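Local atomic coordinates of ATP-dependent DNA helicase PIF1 (Candida albicans, PDB entry 7OTJ), a protein that couples ATP hydrolysis to 5'-3' unwinding of DNA, probably including G-quadruplexes and forked RNA-DNA hybrids, and probably helps maintain nuclear and mitochondrial genomes. Residues R197-L205 against D212-R220; G457-K468 against R482-N493. All blocks are in the same frame, centred on the assembly; numbering follows the deposited sequence.

Interaction 1 (R197-L205 against D212-R220); sequences RFIDMLNNL and DDTARDFCR. Unlike the reference sequence in segment 197-205: Asp-200 (reference Asn).
Helices 197-204 and 212-219 pack with their axes 9.8 Å apart and their N-to-C directions 113° apart, bringing Met-201 and Thr-214 nearest each other along the two backbones. These are two successive helices of the helicase core, joined by a short loop and crossing at a steep angle, and they illustrate how an apolar contact can lie beside a set of polar bonds. The apolar part centres on Met-201. Its chain turns only at the last torsion (chi3 55°), which swings the methyl over the ring of Phe-218; CE stands 3.5 Å from the ring centroid, almost on the ring normal, a CH-pi contact backed by a more distant Met-aromatic one from SD. Leu-202 CD2 reaches the edge of the same ring, while Leu-205 CD1 comes within 3.9 Å of Phe-218 CZ. Met-201 CG lies 3.6 Å above one face of the Arg-197 guanidinium, toward its rim. Arg-197 grips a single carboxylate oxygen side-on: NE lies 2.8 Å from Asp-217 OD2 and NH2 3.0 Å from it, both bonds in the guanidinium plane, which stands nearly perpendicular to the carboxylate. OD1 forms salt bridges with Arg-216, whose hydrogen bond is weak, and with Arg-220; three arginines would be expected to stabilise the negative charge. A water accepts from Arg-197 NH2 and also bonds to Thr-214 OG1, the hydroxyl to which Asn-204 ND2 donates in its amide plane at 2.8 Å.

Interaction 2 (G457-K468 against R482-N493); sequences GQTLSKVVVDMK and RAVSRAGLQVLN. With K (potassium ion), chain I; ALF (tetrafluoroaluminate ion), chain F; PO4 (phosphate ion), chain Q.
Arg-482 reaches back from its own segment to Gly-457 and Gln-458, and its side chain can be followed outward. CB rests 3.7 Å from Leu-460 CD1; bends at chi2 and chi3 then turn the chain so that CD passes Gln-458 O. NE is occupied by Val-478 O, in the helix just before. At the tip NH1 makes a weak bond to Gln-458 O and a straight one to F4 of the tetrafluoroaluminate, 2.6 Å away, while NH2 donates to F2 at 2.8 Å. The aluminium lies in the guanidinium plane, at its edge, so the arginine presents two nitrogens to this mimic of the transferred phosphate, as expected of an arginine finger in superfamily 1 helicases. Behind this arginine runs the beta-alpha-beta crossover of the second RecA-like domain: strands 463-466 and 489-492 lie parallel, joined through helix 475-481. After the isolated bridge of Leu-460 with Ala-483, the ladder proper begins where Val-463 N meets Gly-488 O, and it ends with Met-467 N on Leu-492 O. On one face Val-465 CG2 touches Leu-489 CD1; on the other, Val-464 and Gln-490 lie side by side, the amide's NE2 held by Ser-222 O. At the far end Asn-493 ND2 donates to Asp-466 OD1 from above the carboxylate plane, at 3.1 Å, and the backbone O of Asp-466 binds a potassium ion at 3.0 Å.

Overall arrangement
Read from the N terminus, the chain first completes the six-stranded parallel sheet that carries the nucleotide-binding loop, then enters interaction 1, which closes a short turn between two successive helices. A long excursion follows, through strand 234-237 and the antiparallel sheet, before interaction 2 closes around helix 475-481 at the edge of the four-stranded parallel sheet. The two contacts are therefore in series, neither nested nor crossed, yet their centres lie 13 Å apart and they meet in space. Arg-486, in the turn before strand 489-492, supplies much of the junction: its CG packs on Phe-198 CD1, and its guanidinium pairs with Asp-195, just ahead of helix 196-204.

Interaction 1 (R197-L205 against D212-R220)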
loop_
_atom_site.group_PDB
_atom_site.type_symbol
_atom_site.label_atom_id
_atom_site.label_comp_id
_atom_site.label_asym_id
_atom_site.label_seq_id
_atom_site.Cartn_x
_atom_site.Cartn_y
_atom_site.Cartn_z
ATOM N N ARG A 197 -21.746 4.191 17.389
ATOM C CA ARG A 197 -21.915 5.545 16.877
ATOM C C ARG A 197 -20.804 5.899 15.902
ATOM O O ARG A 197 -21.060 6.483 14.845
ATOM C CB ARG A 197 -21.944 6.540 18.041
ATOM C CG ARG A 197 -21.912 8.001 17.624
ATOM C CD ARG A 197 -23.143 8.351 16.821
ATOM N NE ARG A 197 -23.097 9.699 16.265
ATOM C CZ ARG A 197 -23.885 10.126 15.287
ATOM N NH1 ARG A 197 -24.757 9.321 14.700
ATOM N NH2 ARG A 197 -23.800 11.393 14.890
ATOM N N PHE A 198 -19.563 5.543 16.243
ATOM C CA PHE A 198 -18.448 5.763 15.330
ATOM C C PHE A 198 -18.696 5.073 13.993
ATOM O O PHE A 198 -18.449 5.655 12.930
ATOM C CB PHE A 198 -17.147 5.267 15.968
ATOM C CG PHE A 198 -15.901 5.725 15.262
ATOM C CD1 PHE A 198 -15.923 6.825 14.420
ATOM C CD2 PHE A 198 -14.704 5.048 15.434
ATOM C CE1 PHE A 198 -14.776 7.245 13.768
ATOM C CE2 PHE A 198 -13.553 5.462 14.781
ATOM C CZ PHE A 198 -13.590 6.561 13.949
ATOM N N ILE A 199 -19.203 3.836 14.029
ATOM C CA ILE A 199 -19.506 3.106 12.799
ATOM C C ILE A 199 -20.586 3.828 12.000
ATOM O O ILE A 199 -20.484 3.957 10.771
ATOM C CB ILE A 199 -19.897 1.651 13.127
ATOM C CG1 ILE A 199 -18.718 0.911 13.755
ATOM C CG2 ILE A 199 -20.362 0.910 11.878
ATOM C CD1 ILE A 199 -19.053 -0.496 14.184
ATOM N N ASP A 200 -21.626 4.321 12.678
ATOM C CA ASP A 200 -22.662 5.078 11.977
ATOM C C ASP A 200 -22.083 6.322 11.311
ATOM O O ASP A 200 -22.427 6.639 10.166
ATOM C CB ASP A 200 -23.778 5.489 12.941
ATOM C CG ASP A 200 -24.471 4.302 13.593
ATOM O OD1 ASP A 200 -24.475 3.200 12.998
ATOM O OD2 ASP A 200 -25.029 4.474 14.701
ATOM N N MET A 201 -21.181 7.022 12.005
ATOM C CA MET A 201 -20.586 8.241 11.462
ATOM C C MET A 201 -19.751 7.935 10.226
ATOM O O MET A 201 -19.842 8.632 9.209
ATOM C CB MET A 201 -19.729 8.928 12.527
ATOM C CG MET A 201 -20.504 9.530 13.686
ATOM S SD MET A 201 -19.444 9.780 15.134
ATOM C CE MET A 201 -18.131 10.788 14.441
ATOM N N LEU A 202 -18.890 6.926 10.325
ATOM C CA LEU A 202 -18.091 6.499 9.182
ATOM C C LEU A 202 -18.958 6.069 8.003
ATOM O O LEU A 202 -18.641 6.384 6.851
ATOM C CB LEU A 202 -17.161 5.367 9.599
ATOM C CG LEU A 202 -16.005 5.808 10.484
ATOM C CD1 LEU A 202 -15.228 4.606 10.988
ATOM C CD2 LEU A 202 -15.112 6.756 9.699
ATOM N N ASN A 203 -20.011 5.287 8.252
ATOM C CA ASN A 203 -20.859 4.850 7.144
ATOM C C ASN A 203 -21.516 6.028 6.434
ATOM O O ASN A 203 -21.715 5.991 5.213
ATOM C CB ASN A 203 -21.909 3.854 7.625
ATOM C CG ASN A 203 -21.338 2.472 7.808
ATOM O OD1 ASN A 203 -20.258 2.158 7.290
ATOM N ND2 ASN A 203 -22.049 1.637 8.549
ATOM N N ASN A 204 -21.872 7.075 7.184
ATOM C CA ASN A 204 -22.522 8.239 6.591
ATOM C C ASN A 204 -21.619 8.934 5.580
ATOM O O ASN A 204 -22.112 9.606 4.666
ATOM C CB ASN A 204 -22.938 9.229 7.687
ATOM C CG ASN A 204 -24.139 8.755 8.499
ATOM O OD1 ASN A 204 -24.968 7.989 8.016
ATOM N ND2 ASN A 204 -24.240 9.230 9.740
ATOM N N LEU A 205 -20.298 8.814 5.740
ATOM C CA LEU A 205 -19.372 9.475 4.829
ATOM C C LEU A 205 -19.342 8.837 3.443
ATOM O O LEU A 205 -18.893 9.483 2.489
ATOM C CB LEU A 205 -17.965 9.472 5.429
ATOM C CG LEU A 205 -17.817 10.072 6.831
ATOM C CD1 LEU A 205 -16.378 9.925 7.300
ATOM C CD2 LEU A 205 -18.274 11.543 6.903
ATOM N N ASP A 212 -25.713 16.717 10.022
ATOM C CA ASP A 212 -25.142 17.681 10.961
ATOM C C ASP A 212 -24.515 16.983 12.163
ATOM O O ASP A 212 -23.393 17.312 12.568
ATOM C CB ASP A 212 -26.214 18.679 11.419
ATOM C CG ASP A 212 -26.803 19.470 10.270
ATOM O OD1 ASP A 212 -26.334 19.291 9.126
ATOM O OD2 ASP A 212 -27.738 20.261 10.503
ATOM N N ASP A 213 -25.230 16.021 12.752
ATOM C CA ASP A 213 -24.732 15.371 13.961
ATOM C C ASP A 213 -23.428 14.626 13.697
ATOM O O ASP A 213 -22.510 14.663 14.525
ATOM C CB ASP A 213 -25.789 14.427 14.529
ATOM C CG ASP A 213 -26.787 15.132 15.414
ATOM O OD1 ASP A 213 -26.732 16.375 15.514
ATOM O OD2 ASP A 213 -27.627 14.436 16.020
ATOM N N THR A 214 -23.326 13.943 12.553
ATOM C CA THR A 214 -22.069 13.291 12.192
ATOM C C THR A 214 -20.960 14.321 12.024
ATOM O O THR A 214 -19.858 14.162 12.563
ATOM C CB THR A 214 -22.241 12.465 10.908
ATOM O OG1 THR A 214 -23.090 11.340 11.164
ATOM C CG2 THR A 214 -20.895 11.965 10.389
ATOM N N ALA A 215 -21.247 15.406 11.298
ATOM C CA ALA A 215 -20.252 16.456 11.101
ATOM C C ALA A 215 -19.833 17.072 12.428
ATOM O O ALA A 215 -18.640 17.297 12.668
ATOM C CB ALA A 215 -20.798 17.531 10.160
ATOM N N ARG A 216 -20.798 17.369 13.297
ATOM C CA ARG A 216 -20.453 17.907 14.606
ATOM C C ARG A 216 -19.642 16.907 15.426
ATOM O O ARG A 216 -18.646 17.277 16.061
ATOM C CB ARG A 216 -21.726 18.307 15.346
ATOM C CG ARG A 216 -21.465 19.042 16.635
ATOM C CD ARG A 216 -21.892 18.213 17.821
ATOM N NE ARG A 216 -23.336 18.252 18.029
ATOM C CZ ARG A 216 -24.161 17.246 17.772
ATOM N NH1 ARG A 216 -23.719 16.102 17.269
ATOM N NH2 ARG A 216 -25.457 17.388 18.032
ATOM N N ASP A 217 -20.023 15.626 15.386
ATOM C CA ASP A 217 -19.321 14.612 16.171
ATOM C C ASP A 217 -17.867 14.465 15.737
ATOM O O ASP A 217 -17.015 14.075 16.545
ATOM C CB ASP A 217 -20.051 13.267 16.088
ATOM C CG ASP A 217 -21.297 13.217 16.966
ATOM O OD1 ASP A 217 -21.681 14.266 17.526
ATOM O OD2 ASP A 217 -21.889 12.126 17.102
ATOM N N PHE A 218 -17.562 14.750 14.469
ATOM C CA PHE A 218 -16.169 14.704 14.044
ATOM C C PHE A 218 -15.414 15.952 14.480
ATOM O O PHE A 218 -14.244 15.864 14.868
ATOM C CB PHE A 218 -16.076 14.535 12.525
ATOM C CG PHE A 218 -16.202 13.112 12.063
ATOM C CD1 PHE A 218 -15.244 12.173 12.408
ATOM C CD2 PHE A 218 -17.265 12.716 11.265
ATOM C CE1 PHE A 218 -15.350 10.858 11.975
ATOM C CE2 PHE A 218 -17.375 11.408 10.832
ATOM C CZ PHE A 218 -16.418 10.479 11.188
ATOM N N CYS A 219 -16.065 17.118 14.445
ATOM C CA CYS A 219 -15.396 18.330 14.901
ATOM C C CYS A 219 -15.047 18.243 16.378
ATOM O O CYS A 219 -14.021 18.784 16.806
ATOM C CB CYS A 219 -16.269 19.551 14.614
ATOM S SG CYS A 219 -16.384 19.972 12.855
ATOM N N ARG A 220 -15.835 17.497 17.156
ATOM C CA ARG A 220 -15.536 17.336 18.571
ATOM C C ARG A 220 -14.244 16.562 18.791
ATOM O O ARG A 220 -13.655 16.657 19.874
ATOM C CB ARG A 220 -16.699 16.633 19.284
ATOM C CG ARG A 220 -18.009 17.418 19.271
ATOM C CD ARG A 220 -18.810 17.176 20.545
ATOM N NE ARG A 220 -19.721 16.050 20.431
ATOM C CZ ARG A 220 -21.037 16.129 20.571
ATOM N NH1 ARG A 220 -21.633 17.265 20.895
ATOM N NH2 ARG A 220 -21.776 15.037 20.390
HETATM O O HOH W 1 -25.564 11.911 12.372
#

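Interaction 2 (G457-K468 against R482-N493)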
loop_
_atom_site.group_PDB
_atom_site.type_symbol
_atom_site.label_atom_id
_atom_site.label_comp_id
_atom_site.label_asym_id
_atom_site.label_seq_id
_atom_site.Cartn_x
_atom_site.Cartn_y
_atom_site.Cartn_z
ATOM N N GLY A 457 -5.904 0.695 3.681
ATOM C CA GLY A 457 -5.611 -0.679 4.018
ATOM C C GLY A 457 -5.036 -0.860 5.406
ATOM O O GLY A 457 -5.083 -1.976 5.946
ATOM N N GLN A 458 -4.502 0.201 6.001
ATOM C CA GLN A 458 -3.880 0.101 7.310
ATOM C C GLN A 458 -4.912 0.281 8.417
ATOM O O GLN A 458 -5.955 0.918 8.234
ATOM C CB GLN A 458 -2.761 1.137 7.455
ATOM C CG GLN A 458 -1.612 0.957 6.467
ATOM C CD GLN A 458 -0.889 -0.366 6.638
ATOM O OE1 GLN A 458 -0.677 -0.832 7.758
ATOM N NE2 GLN A 458 -0.511 -0.985 5.520
ATOM N N THR A 459 -4.602 -0.290 9.574
ATOM C CA THR A 459 -5.346 -0.070 10.805
ATOM C C THR A 459 -4.440 0.680 11.772
ATOM O O THR A 459 -3.295 0.269 11.998
ATOM C CB THR A 459 -5.806 -1.396 11.415
ATOM O OG1 THR A 459 -6.783 -2.004 10.560
ATOM C CG2 THR A 459 -6.410 -1.173 12.783
ATOM N N LEU A 460 -4.941 1.782 12.328
ATOM C CA LEU A 460 -4.153 2.653 13.193
ATOM C C LEU A 460 -4.866 2.826 14.526
ATOM O O LEU A 460 -6.002 3.314 14.569
ATOM C CB LEU A 460 -3.927 4.011 12.526
ATOM C CG LEU A 460 -3.362 3.953 11.107
ATOM C CD1 LEU A 460 -3.447 5.299 10.420
ATOM C CD2 LEU A 460 -1.930 3.473 11.152
ATOM N N SER A 461 -4.193 2.435 15.613
ATOM C CA SER A 461 -4.762 2.606 16.944
ATOM C C SER A 461 -4.925 4.081 17.289
ATOM O O SER A 461 -6.011 4.521 17.683
ATOM C CB SER A 461 -3.877 1.915 17.980
ATOM O OG SER A 461 -4.031 0.515 17.921
ATOM N N LYS A 462 -3.859 4.861 17.127
ATOM C CA LYS A 462 -3.851 6.274 17.478
ATOM C C LYS A 462 -3.379 7.067 16.270
ATOM O O LYS A 462 -2.291 6.811 15.743
ATOM C CB LYS A 462 -2.960 6.520 18.695
ATOM C CG LYS A 462 -3.492 5.821 19.940
ATOM C CD LYS A 462 -2.714 6.182 21.184
ATOM C CE LYS A 462 -3.239 5.415 22.388
ATOM N NZ LYS A 462 -4.719 5.522 22.537
ATOM N N VAL A 463 -4.201 8.013 15.821
ATOM C CA VAL A 463 -3.951 8.708 14.562
ATOM C C VAL A 463 -4.589 10.091 14.624
ATOM O O VAL A 463 -5.716 10.249 15.104
ATOM C CB VAL A 463 -4.475 7.882 13.361
ATOM C CG1 VAL A 463 -5.913 7.432 13.594
ATOM C CG2 VAL A 463 -4.351 8.661 12.056
ATOM N N VAL A 464 -3.865 11.097 14.140
ATOM C CA VAL A 464 -4.410 12.436 13.943
ATOM C C VAL A 464 -4.548 12.670 12.445
ATOM O O VAL A 464 -3.591 12.474 11.686
ATOM C CB VAL A 464 -3.551 13.529 14.611
ATOM C CG1 VAL A 464 -2.077 13.293 14.389
ATOM C CG2 VAL A 464 -3.937 14.889 14.075
ATOM N N VAL A 465 -5.746 13.060 12.020
ATOM C CA VAL A 465 -6.081 13.253 10.615
ATOM C C VAL A 465 -6.276 14.742 10.374
ATOM O O VAL A 465 -7.097 15.386 11.040
ATOM C CB VAL A 465 -7.339 12.466 10.214
ATOM C CG1 VAL A 465 -7.741 12.807 8.777
ATOM C CG2 VAL A 465 -7.103 10.973 10.368
ATOM N N ASP A 466 -5.523 15.294 9.428
ATOM C CA ASP A 466 -5.629 16.698 9.054
ATOM C C ASP A 466 -6.284 16.755 7.682
ATOM O O ASP A 466 -5.661 16.406 6.674
ATOM C CB ASP A 466 -4.262 17.377 9.039
ATOM C CG ASP A 466 -4.351 18.867 8.733
ATOM O OD1 ASP A 466 -5.477 19.374 8.548
ATOM O OD2 ASP A 466 -3.296 19.532 8.676
ATOM N N MET A 467 -7.544 17.185 7.646
ATOM C CA MET A 467 -8.333 17.187 6.425
ATOM C C MET A 467 -8.118 18.435 5.576
ATOM O O MET A 467 -8.898 18.674 4.647
ATOM C CB MET A 467 -9.811 17.027 6.771
ATOM C CG MET A 467 -10.079 15.735 7.515
ATOM S SD MET A 467 -11.792 15.519 7.976
ATOM C CE MET A 467 -12.609 15.783 6.410
ATOM N N LYS A 468 -7.041 19.185 5.831
ATOM C CA LYS A 468 -6.893 20.529 5.277
ATOM C C LYS A 468 -6.880 20.512 3.753
ATOM O O LYS A 468 -7.596 21.286 3.107
ATOM C CB LYS A 468 -5.614 21.175 5.817
ATOM C CG LYS A 468 -5.496 22.689 5.596
ATOM C CD LYS A 468 -6.080 23.464 6.778
ATOM C CE LYS A 468 -5.798 24.964 6.708
ATOM N NZ LYS A 468 -6.162 25.649 7.993
ATOM N N ARG A 482 -9.414 4.808 9.148
ATOM C CA ARG A 482 -8.222 4.114 9.620
ATOM C C ARG A 482 -8.238 3.894 11.124
ATOM O O ARG A 482 -7.561 2.984 11.613
ATOM C CB ARG A 482 -6.959 4.898 9.251
ATOM C CG ARG A 482 -6.779 5.187 7.765
ATOM C CD ARG A 482 -6.822 3.924 6.948
ATOM N NE ARG A 482 -8.158 3.628 6.444
ATOM C CZ ARG A 482 -8.535 2.437 6.001
ATOM N NH1 ARG A 482 -7.711 1.403 6.018
ATOM N NH2 ARG A 482 -9.772 2.278 5.540
ATOM N N ALA A 483 -8.992 4.703 11.863
ATOM C CA ALA A 483 -8.937 4.684 13.319
ATOM C C ALA A 483 -9.691 3.496 13.899
ATOM O O ALA A 483 -10.768 3.124 13.423
ATOM C CB ALA A 483 -9.504 5.983 13.894
ATOM N N VAL A 484 -9.102 2.893 14.932
ATOM C CA VAL A 484 -9.802 1.874 15.706
ATOM C C VAL A 484 -10.942 2.498 16.505
ATOM O O VAL A 484 -12.061 1.972 16.535
ATOM C CB VAL A 484 -8.803 1.133 16.614
ATOM C CG1 VAL A 484 -9.525 0.240 17.620
ATOM C CG2 VAL A 484 -7.834 0.323 15.767
ATOM N N SER A 485 -10.688 3.629 17.157
ATOM C CA SER A 485 -11.683 4.238 18.028
ATOM C C SER A 485 -11.583 5.752 17.957
ATOM O O SER A 485 -10.554 6.313 17.572
ATOM C CB SER A 485 -11.516 3.787 19.476
ATOM O OG SER A 485 -10.306 4.298 19.997
ATOM N N ARG A 486 -12.670 6.416 18.351
ATOM C CA ARG A 486 -12.635 7.871 18.415
ATOM C C ARG A 486 -11.681 8.362 19.493
ATOM O O ARG A 486 -11.066 9.422 19.334
ATOM C CB ARG A 486 -14.033 8.426 18.666
ATOM C CG ARG A 486 -14.933 8.386 17.446
ATOM C CD ARG A 486 -16.284 8.986 17.757
ATOM N NE ARG A 486 -17.077 8.106 18.603
ATOM C CZ ARG A 486 -18.280 8.402 19.073
ATOM N NH1 ARG A 486 -18.818 9.599 18.895
ATOM N NH2 ARG A 486 -18.967 7.470 19.727
ATOM N N ALA A 487 -11.515 7.601 20.578
ATOM C CA ALA A 487 -10.604 8.031 21.637
ATOM C C ALA A 487 -9.160 8.079 21.159
ATOM O O ALA A 487 -8.344 8.800 21.741
ATOM C CB ALA A 487 -10.722 7.121 22.856
ATOM N N GLY A 488 -8.813 7.307 20.128
ATOM C CA GLY A 488 -7.467 7.412 19.600
ATOM C C GLY A 488 -7.411 8.124 18.266
ATOM O O GLY A 488 -6.467 7.938 17.498
ATOM N N LEU A 489 -8.386 8.992 18.004
ATOM C CA LEU A 489 -8.457 9.729 16.748
ATOM C C LEU A 489 -8.629 11.213 17.023
ATOM O O LEU A 489 -9.522 11.607 17.778
ATOM C CB LEU A 489 -9.620 9.229 15.883
ATOM C CG LEU A 489 -10.055 10.137 14.730
ATOM C CD1 LEU A 489 -8.991 10.184 13.648
ATOM C CD2 LEU A 489 -11.380 9.669 14.168
ATOM N N GLN A 490 -7.806 12.034 16.377
ATOM C CA GLN A 490 -7.963 13.482 16.379
ATOM C C GLN A 490 -8.176 13.947 14.947
ATOM O O GLN A 490 -7.412 13.575 14.051
ATOM C CB GLN A 490 -6.744 14.184 16.990
ATOM C CG GLN A 490 -6.799 15.705 16.869
ATOM C CD GLN A 490 -5.532 16.384 17.357
ATOM O OE1 GLN A 490 -4.424 15.907 17.121
ATOM N NE2 GLN A 490 -5.694 17.506 18.049
ATOM N N VAL A 491 -9.197 14.771 14.736
ATOM C CA VAL A 491 -9.562 15.259 13.412
ATOM C C VAL A 491 -9.342 16.763 13.382
ATOM O O VAL A 491 -9.913 17.499 14.199
ATOM C CB VAL A 491 -11.013 14.913 13.048
ATOM C CG1 VAL A 491 -11.358 15.474 11.671
ATOM C CG2 VAL A 491 -11.228 13.403 13.082
ATOM N N LEU A 492 -8.499 17.217 12.463
ATOM C CA LEU A 492 -8.233 18.634 12.276
ATOM C C LEU A 492 -8.852 19.114 10.969
ATOM O O LEU A 492 -8.770 18.430 9.942
ATOM C CB LEU A 492 -6.726 18.916 12.284
ATOM C CG LEU A 492 -5.964 18.536 13.559
ATOM C CD1 LEU A 492 -4.477 18.805 13.395
ATOM C CD2 LEU A 492 -6.513 19.262 14.777
ATOM N N ASN A 493 -9.482 20.289 11.026
ATOM C CA ASN A 493 -10.017 20.985 9.853
ATOM C C ASN A 493 -11.085 20.169 9.130
ATOM O O ASN A 493 -11.179 20.197 7.902
ATOM C CB ASN A 493 -8.892 21.363 8.891
ATOM C CG ASN A 493 -7.900 22.319 9.512
ATOM O OD1 ASN A 493 -8.169 23.515 9.631
ATOM N ND2 ASN A 493 -6.741 21.800 9.906
HETATM K K K I . -4.508 17.343 4.095
HETATM AL AL ALF F . -9.744 -1.324 4.459
HETATM F F1 ALF F . -8.852 -2.308 3.273
HETATM F F2 ALF F . -10.627 -0.340 5.661
HETATM F F3 ALF F . -11.230 -1.620 3.515
HETATM F F4 ALF F . -8.281 -1.087 5.457
HETATM P P PO4 Q . -20.481 8.772 22.898
HETATM O O1 PO4 Q . -20.927 8.016 21.665
HETATM O O2 PO4 Q . -19.063 9.269 22.733
HETATM O O3 PO4 Q . -20.587 7.881 24.117
HETATM O O4 PO4 Q . -21.375 9.967 23.091
HETATM O O HOH W 2 -9.096 0.395 2.879
#